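Local coordinates for protein mannonate dehydratase (Streptococcus suis, PDB 3BDK) that probably catalyses the dehydration of D-mannonate to 2-dehydro-3-deoxy-D-gluconate and water, with ferrous iron or manganese as cofactor, at residues Ile218-Pro223 and Val258-Ser263; Ser263-Asp268 and Val290-Trp295. One frame throughout, in Å; residues are numbered along the deposited sequence.

Overall arrangement
The chain leaves strand 215-218 of the parallel sheet and enters a loop that carries His219 and Asp222. It then forms helix 237-245 and strand 252-257, and the short helix 258-262 comes back to that loop. This closes contact 1, beside the manganese and the sugar. Contact 2 opens only then, so the two follow in series and neither nest nor cross. They share Ser263. From there the chain turns, runs through helix 269-278 and strand 282-286, and returns as strand 290-293. Contact 1 thus joins the segments that follow two adjacent barrel strands, and contact 2 joins the loop after that helix to the small antiparallel sheet.

Contact 1: Ile218-Pro223 and Val258-Ser263; sequences IHPDDP and VGSYAS. With MN (manganese (II) ion), chain D; DNO (D-mannose), chain C.
The Tyr261 ring takes Pro220 CB over one face, offset toward the rim. This is a CH-pi contact, with Pro220 CB 3.7 Å from the ring centroid and 27° off the ring normal. The nearest ring atom is Tyr261 CZ, 3.3 Å from Pro220 CB. CG of Tyr261 stands anti to the carbonyl carbon, which carries the ring from the helix across the proline. The His219 ring carries CD of the same proline on one face, also toward the rim. Pro220 is therefore in touch with both rings. Its CG meets Ser260 CB at 3.6 Å.

CG of His219 lies anti to the backbone N (chi1 -161°), and this brings the end of the side chain nearer the helix although its CB points away. The two ring nitrogens do different work. NE2 binds the manganese at 2.5 Å. ND1 donates to Pro220 O at 3.2 Å, on a lone pair in the carbonyl plane. That bond is bent and lies 29° out of the ring plane, but it helps fix the rotation of the imidazole. His286 and Asp330 also bind the metal, and the His286 ring packs edge-to-face with that of His219.

The fold is a xylose isomerase-like TIM barrel. Here the loop after strand 215-218 meets the helix that follows the adjacent strand, 252-257, in the sheet. O2 of the bound D-mannose is a further manganese ligand, 2.4 Å from the ion.

Asp222 lines the sugar pocket, and its OD2 lies 2.9 Å from O1 of the D-mannose. Its OD1 forms a salt bridge with Arg133. On the helix side, Ser260 OG packs against Asp222 CB at 3.4 Å and makes a weak hydrogen bond to Arg288.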
loop_
_atom_site.group_PDB
_atom_site.type_symbol
_atom_site.label_atom_id
_atom_site.label_comp_id
_atom_site.label_asym_id
_atom_site.label_seq_id
_atom_site.Cartn_x
_atom_site.Cartn_y
_atom_site.Cartn_z
ATOM N N ILE A 218 8.718 23.565 -8.986
ATOM C CA ILE A 218 8.122 24.470 -8.010
ATOM C C ILE A 218 6.911 23.834 -7.335
ATOM O O ILE A 218 5.932 23.486 -7.995
ATOM C CB ILE A 218 7.695 25.799 -8.660
ATOM C CG1 ILE A 218 7.098 26.739 -7.610
ATOM C CG2 ILE A 218 6.702 25.548 -9.784
ATOM C CD1 ILE A 218 7.258 29.127 -8.213
ATOM N N HIS A 219 6.985 23.686 -6.016
ATOM C CA HIS A 219 5.852 23.203 -5.235
ATOM C C HIS A 219 4.708 24.212 -5.244
ATOM O O HIS A 219 4.886 25.371 -4.870
ATOM C CB HIS A 219 6.282 22.908 -3.797
ATOM C CG HIS A 219 5.335 22.016 -3.056
ATOM N ND1 HIS A 219 4.213 22.493 -2.410
ATOM C CD2 HIS A 219 5.343 20.677 -2.857
ATOM C CE1 HIS A 219 3.572 21.485 -1.846
ATOM N NE2 HIS A 219 4.235 20.373 -2.102
ATOM N N PRO A 220 3.534 23.762 -5.675
ATOM C CA PRO A 220 2.390 24.659 -5.872
ATOM C C PRO A 220 1.941 25.299 -4.562
ATOM O O PRO A 220 2.397 24.897 -3.492
ATOM C CB PRO A 220 1.303 23.721 -6.399
ATOM C CG PRO A 220 1.650 22.393 -5.826
ATOM C CD PRO A 220 3.152 22.344 -5.785
ATOM N N ASP A 221 1.054 26.284 -4.654
ATOM C CA ASP A 221 0.606 27.023 -3.479
ATOM C C ASP A 221 -0.410 26.218 -2.675
ATOM O O ASP A 221 -1.360 25.667 -3.231
ATOM C CB ASP A 221 0.003 28.368 -3.890
ATOM C CG ASP A 221 1.037 29.474 -3.954
ATOM O OD1 ASP A 221 0.692 30.587 -4.406
ATOM O OD2 ASP A 221 2.194 29.233 -3.552
ATOM N N ASP A 222 -0.201 26.152 -1.365
ATOM C CA ASP A 222 -0.863 25.155 -0.532
ATOM C C ASP A 222 -1.397 25.777 0.754
ATOM O O ASP A 222 -0.664 25.930 1.731
ATOM C CB ASP A 222 0.097 24.009 -0.204
ATOM C CG ASP A 222 -0.466 23.057 0.834
ATOM O OD1 ASP A 222 -1.688 23.109 1.090
ATOM O OD2 ASP A 222 0.313 22.257 1.392
ATOM N N PRO A 223 -2.678 26.131 0.747
ATOM C CA PRO A 223 -3.550 25.844 -0.397
ATOM C C PRO A 223 -3.410 26.895 -1.493
ATOM O O PRO A 223 -2.651 27.851 -1.337
ATOM C CB PRO A 223 -4.951 25.906 0.215
ATOM C CG PRO A 223 -4.813 26.842 1.362
ATOM C CD PRO A 223 -3.434 26.616 1.913
ATOM N N VAL A 258 -0.725 16.981 -7.034
ATOM C CA VAL A 258 -2.153 16.878 -7.302
ATOM C C VAL A 258 -3.038 17.214 -6.092
ATOM O O VAL A 258 -4.147 17.714 -6.271
ATOM C CB VAL A 258 -2.567 15.491 -7.893
ATOM C CG1 VAL A 258 -1.988 15.298 -9.262
ATOM C CG2 VAL A 258 -2.208 14.328 -6.957
ATOM N N GLY A 259 -2.550 16.938 -4.882
ATOM C CA GLY A 259 -3.274 17.206 -3.653
ATOM C C GLY A 259 -3.446 18.687 -3.386
ATOM O O GLY A 259 -4.533 19.141 -2.983
ATOM N N SER A 260 -2.367 19.445 -3.588
ATOM C CA SER A 260 -2.386 20.888 -3.345
ATOM C C SER A 260 -3.330 21.528 -4.317
ATOM O O SER A 260 -4.197 22.292 -3.920
ATOM C CB SER A 260 -0.994 21.506 -3.484
ATOM O OG SER A 260 -0.258 21.369 -2.266
ATOM N N TYR A 261 -3.182 21.182 -5.591
ATOM C CA TYR A 261 -4.072 21.672 -6.622
ATOM C C TYR A 261 -5.532 21.246 -6.462
ATOM O O TYR A 261 -6.423 22.045 -6.745
ATOM C CB TYR A 261 -3.568 21.299 -8.007
ATOM C CG TYR A 261 -2.389 22.122 -8.468
ATOM C CD1 TYR A 261 -1.221 21.510 -8.923
ATOM C CD2 TYR A 261 -2.448 23.510 -8.475
ATOM C CE1 TYR A 261 -0.146 22.264 -9.358
ATOM C CE2 TYR A 261 -1.381 24.266 -8.897
ATOM C CZ TYR A 261 -0.228 23.644 -9.332
ATOM O OH TYR A 261 0.847 24.416 -9.741
ATOM N N ALA A 262 -5.804 20.016 -6.026
ATOM C CA ALA A 262 -7.220 19.580 -5.951
ATOM C C ALA A 262 -7.959 20.119 -4.744
ATOM O O ALA A 262 -9.167 19.957 -4.623
ATOM C CB ALA A 262 -7.349 18.063 -5.996
ATOM N N SER A 263 -7.215 20.754 -3.854
ATOM C CA SER A 263 -7.772 21.375 -2.643
ATOM C C SER A 263 -8.690 22.502 -3.022
ATOM O O SER A 263 -9.584 22.833 -2.279
ATOM C CB SER A 263 -6.652 21.864 -1.737
ATOM O OG SER A 263 -5.860 20.744 -1.365
HETATM MN MN MN D . 4.270 18.583 -0.387
HETATM C C1 DNO C . 3.643 20.968 3.088
HETATM C C2 DNO C . 4.690 19.846 2.989
HETATM C C3 DNO C . 5.920 20.009 3.936
HETATM C C4 DNO C . 6.804 21.299 3.914
HETATM C C5 DNO C . 7.124 21.988 2.552
HETATM C C6 DNO C . 8.471 22.714 2.646
HETATM O O1 DNO C . 2.543 20.845 2.547
HETATM O O2 DNO C . 5.090 19.654 1.620
HETATM O O3 DNO C . 6.797 18.907 3.721
HETATM O O4 DNO C . 6.285 22.247 4.855
HETATM O O5 DNO C . 7.187 21.076 1.444
HETATM O O6 DNO C . 8.246 24.096 2.938
#

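Contact 2: Ser263-Asp268 and Val290-Trp295; sequences SDPKND and VTAGAW
Pro265 meets strand 290-293 through the outer atoms of its ring. Its CB points toward the strand, but CG and CD make the nearer approaches. CG lies 3.9 Å from Gly293 O and equally near Gly293 CA. CD is next, 4.1 Å from Ala292 CB, and it also touches Gly293 O. One edge of the pyrrolidine thus rests against the strand backbone, on the solvent-exposed side.

Deeper in, the Ala292 methyl faces the carbonyl of Ser263, with Ala292 CB 3.4 Å from Ser263 O. Val290 fills the inner end with its two methyls. With CG1 anti to the carbonyl carbon (chi1 -55°), CG2 sits between the backbone N and that carbon, and comes 3.8 Å from Ser263 OG. CG1 touches the same oxygen slightly farther off. These methyls pack beside a hydroxyl whose bond goes to Gly259 O, back in the preceding helix.

The loop holds its own shape. Residues Asp264 to Asn267 form a type I beta turn, closed by Asn267 N to Asp264 O at 2.8 Å. Asp264 OD1 accepts from Lys266 N at 2.9 Å through its anti lone pair, which makes an Asx turn. The N-H...O angle of 160° is fairly straight. Lys266 NZ in turn donates to Asn267 OD1 at 2.7 Å.

From the neighbouring strand 296-299, Phe297 touches both Ser263 and Ala292. Thr380, Glu385 and Thr383 of the second subunit pack on Thr291, Ala294 and Trp295, respectively. The loop itself bridges helix 258-262 and helix 269-278, with Asp268 as N-cap of the latter, and it lies against strand 290-293, an outermost strand, within this chain, of the antiparallel sheet.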
loop_
_atom_site.group_PDB
_atom_site.type_symbol
_atom_site.label_atom_id
_atom_site.label_comp_id
_atom_site.label_asym_id
_atom_site.label_seq_id
_atom_site.Cartn_x
_atom_site.Cartn_y
_atom_site.Cartn_z
ATOM N N SER A 263 -7.215 20.754 -3.854
ATOM C CA SER A 263 -7.772 21.375 -2.643
ATOM C C SER A 263 -8.690 22.502 -3.022
ATOM O O SER A 263 -9.584 22.833 -2.279
ATOM C CB SER A 263 -6.652 21.864 -1.737
ATOM O OG SER A 263 -5.860 20.744 -1.365
ATOM N N ASP A 264 -8.470 23.064 -4.208
ATOM C CA ASP A 264 -9.445 23.940 -4.819
ATOM C C ASP A 264 -10.280 23.225 -5.899
ATOM O O ASP A 264 -9.792 22.986 -6.997
ATOM C CB ASP A 264 -8.766 25.172 -5.427
ATOM C CG ASP A 264 -9.759 26.286 -5.740
ATOM O OD1 ASP A 264 -10.799 26.015 -6.377
ATOM O OD2 ASP A 264 -9.504 27.437 -5.324
ATOM N N PRO A 265 -11.561 22.946 -5.611
ATOM C CA PRO A 265 -12.522 22.329 -6.557
ATOM C C PRO A 265 -12.529 22.913 -7.986
ATOM O O PRO A 265 -12.936 22.246 -8.927
ATOM C CB PRO A 265 -13.873 22.632 -5.911
ATOM C CG PRO A 265 -13.569 22.659 -4.427
ATOM C CD PRO A 265 -12.181 23.251 -4.310
ATOM N N LYS A 266 -12.115 24.162 -8.148
ATOM C CA LYS A 266 -12.199 24.788 -9.442
ATOM C C LYS A 266 -11.140 24.171 -10.336
ATOM O O LYS A 266 -11.223 24.287 -11.565
ATOM C CB LYS A 266 -11.976 26.301 -9.353
ATOM C CG LYS A 266 -10.480 26.718 -9.188
ATOM C CD LYS A 266 -10.076 27.940 -10.056
ATOM C CE LYS A 266 -8.704 28.513 -9.624
ATOM N NZ LYS A 266 -7.497 27.742 -10.077
ATOM N N ASN A 267 -10.147 23.526 -9.719
ATOM C CA ASN A 267 -9.038 22.915 -10.449
ATOM C C ASN A 267 -9.331 21.498 -10.938
ATOM O O ASN A 267 -9.995 20.719 -10.237
ATOM C CB ASN A 267 -7.778 22.911 -9.583
ATOM C CG ASN A 267 -7.127 24.257 -9.519
ATOM O OD1 ASN A 267 -7.279 25.063 -10.423
ATOM N ND2 ASN A 267 -6.390 24.512 -8.458
ATOM N N ASP A 268 -8.829 21.175 -12.131
ATOM C CA ASP A 268 -8.927 19.835 -12.704
ATOM C C ASP A 268 -7.485 19.295 -12.855
ATOM O O ASP A 268 -6.810 19.516 -13.887
ATOM C CB ASP A 268 -9.697 19.875 -14.037
ATOM C CG ASP A 268 -9.704 18.520 -14.784
ATOM O OD1 ASP A 268 -8.882 17.615 -14.518
ATOM O OD2 ASP A 268 -10.547 18.363 -15.682
ATOM N N VAL A 290 -6.843 14.482 -1.374
ATOM C CA VAL A 290 -7.678 15.328 -0.529
ATOM C C VAL A 290 -9.145 15.235 -0.935
ATOM O O VAL A 290 -9.466 14.820 -2.049
ATOM C CB VAL A 290 -7.230 16.800 -0.589
ATOM C CG1 VAL A 290 -5.758 16.922 -0.222
ATOM C CG2 VAL A 290 -7.492 17.379 -1.970
ATOM N N THR A 291 -10.031 15.627 -0.025
ATOM C CA THR A 291 -11.419 15.907 -0.377
ATOM C C THR A 291 -11.672 17.392 -0.091
ATOM O O THR A 291 -11.056 17.960 0.802
ATOM C CB THR A 291 -12.388 14.998 0.367
ATOM O OG1 THR A 291 -13.724 15.262 -0.076
ATOM C CG2 THR A 291 -12.289 15.207 1.852
ATOM N N ALA A 292 -12.537 18.042 -0.862
ATOM C CA ALA A 292 -12.527 19.506 -0.874
ATOM C C ALA A 292 -13.897 20.087 -1.145
ATOM O O ALA A 292 -14.738 19.435 -1.735
ATOM C CB ALA A 292 -11.515 20.030 -1.885
ATOM N N GLY A 293 -14.125 21.310 -0.680
ATOM C CA GLY A 293 -15.332 22.044 -1.027
ATOM C C GLY A 293 -15.133 23.554 -0.956
ATOM O O GLY A 293 -13.994 24.071 -0.859
ATOM N N ALA A 294 -16.253 24.273 -1.000
ATOM C CA ALA A 294 -16.212 25.670 -0.658
ATOM C C ALA A 294 -15.790 25.816 0.830
ATOM O O ALA A 294 -15.308 26.877 1.234
ATOM C CB ALA A 294 -17.552 26.306 -0.924
ATOM N N TRP A 295 -15.943 24.732 1.605
ATOM C CA TRP A 295 -15.628 24.685 3.041
ATOM C C TRP A 295 -14.136 24.548 3.372
ATOM O O TRP A 295 -13.735 24.619 4.540
ATOM C CB TRP A 295 -16.391 23.531 3.706
ATOM C CG TRP A 295 -16.075 22.148 3.109
ATOM C CD1 TRP A 295 -16.703 21.548 2.051
ATOM C CD2 TRP A 295 -15.054 21.231 3.536
ATOM N NE1 TRP A 295 -16.131 20.327 1.793
ATOM C CE2 TRP A 295 -15.118 20.111 2.687
ATOM C CE3 TRP A 295 -14.090 21.257 4.543
ATOM C CZ2 TRP A 295 -14.280 19.017 2.837
ATOM C CZ3 TRP A 295 -13.237 20.173 4.675
ATOM C CH2 TRP A 295 -13.343 19.069 3.833
#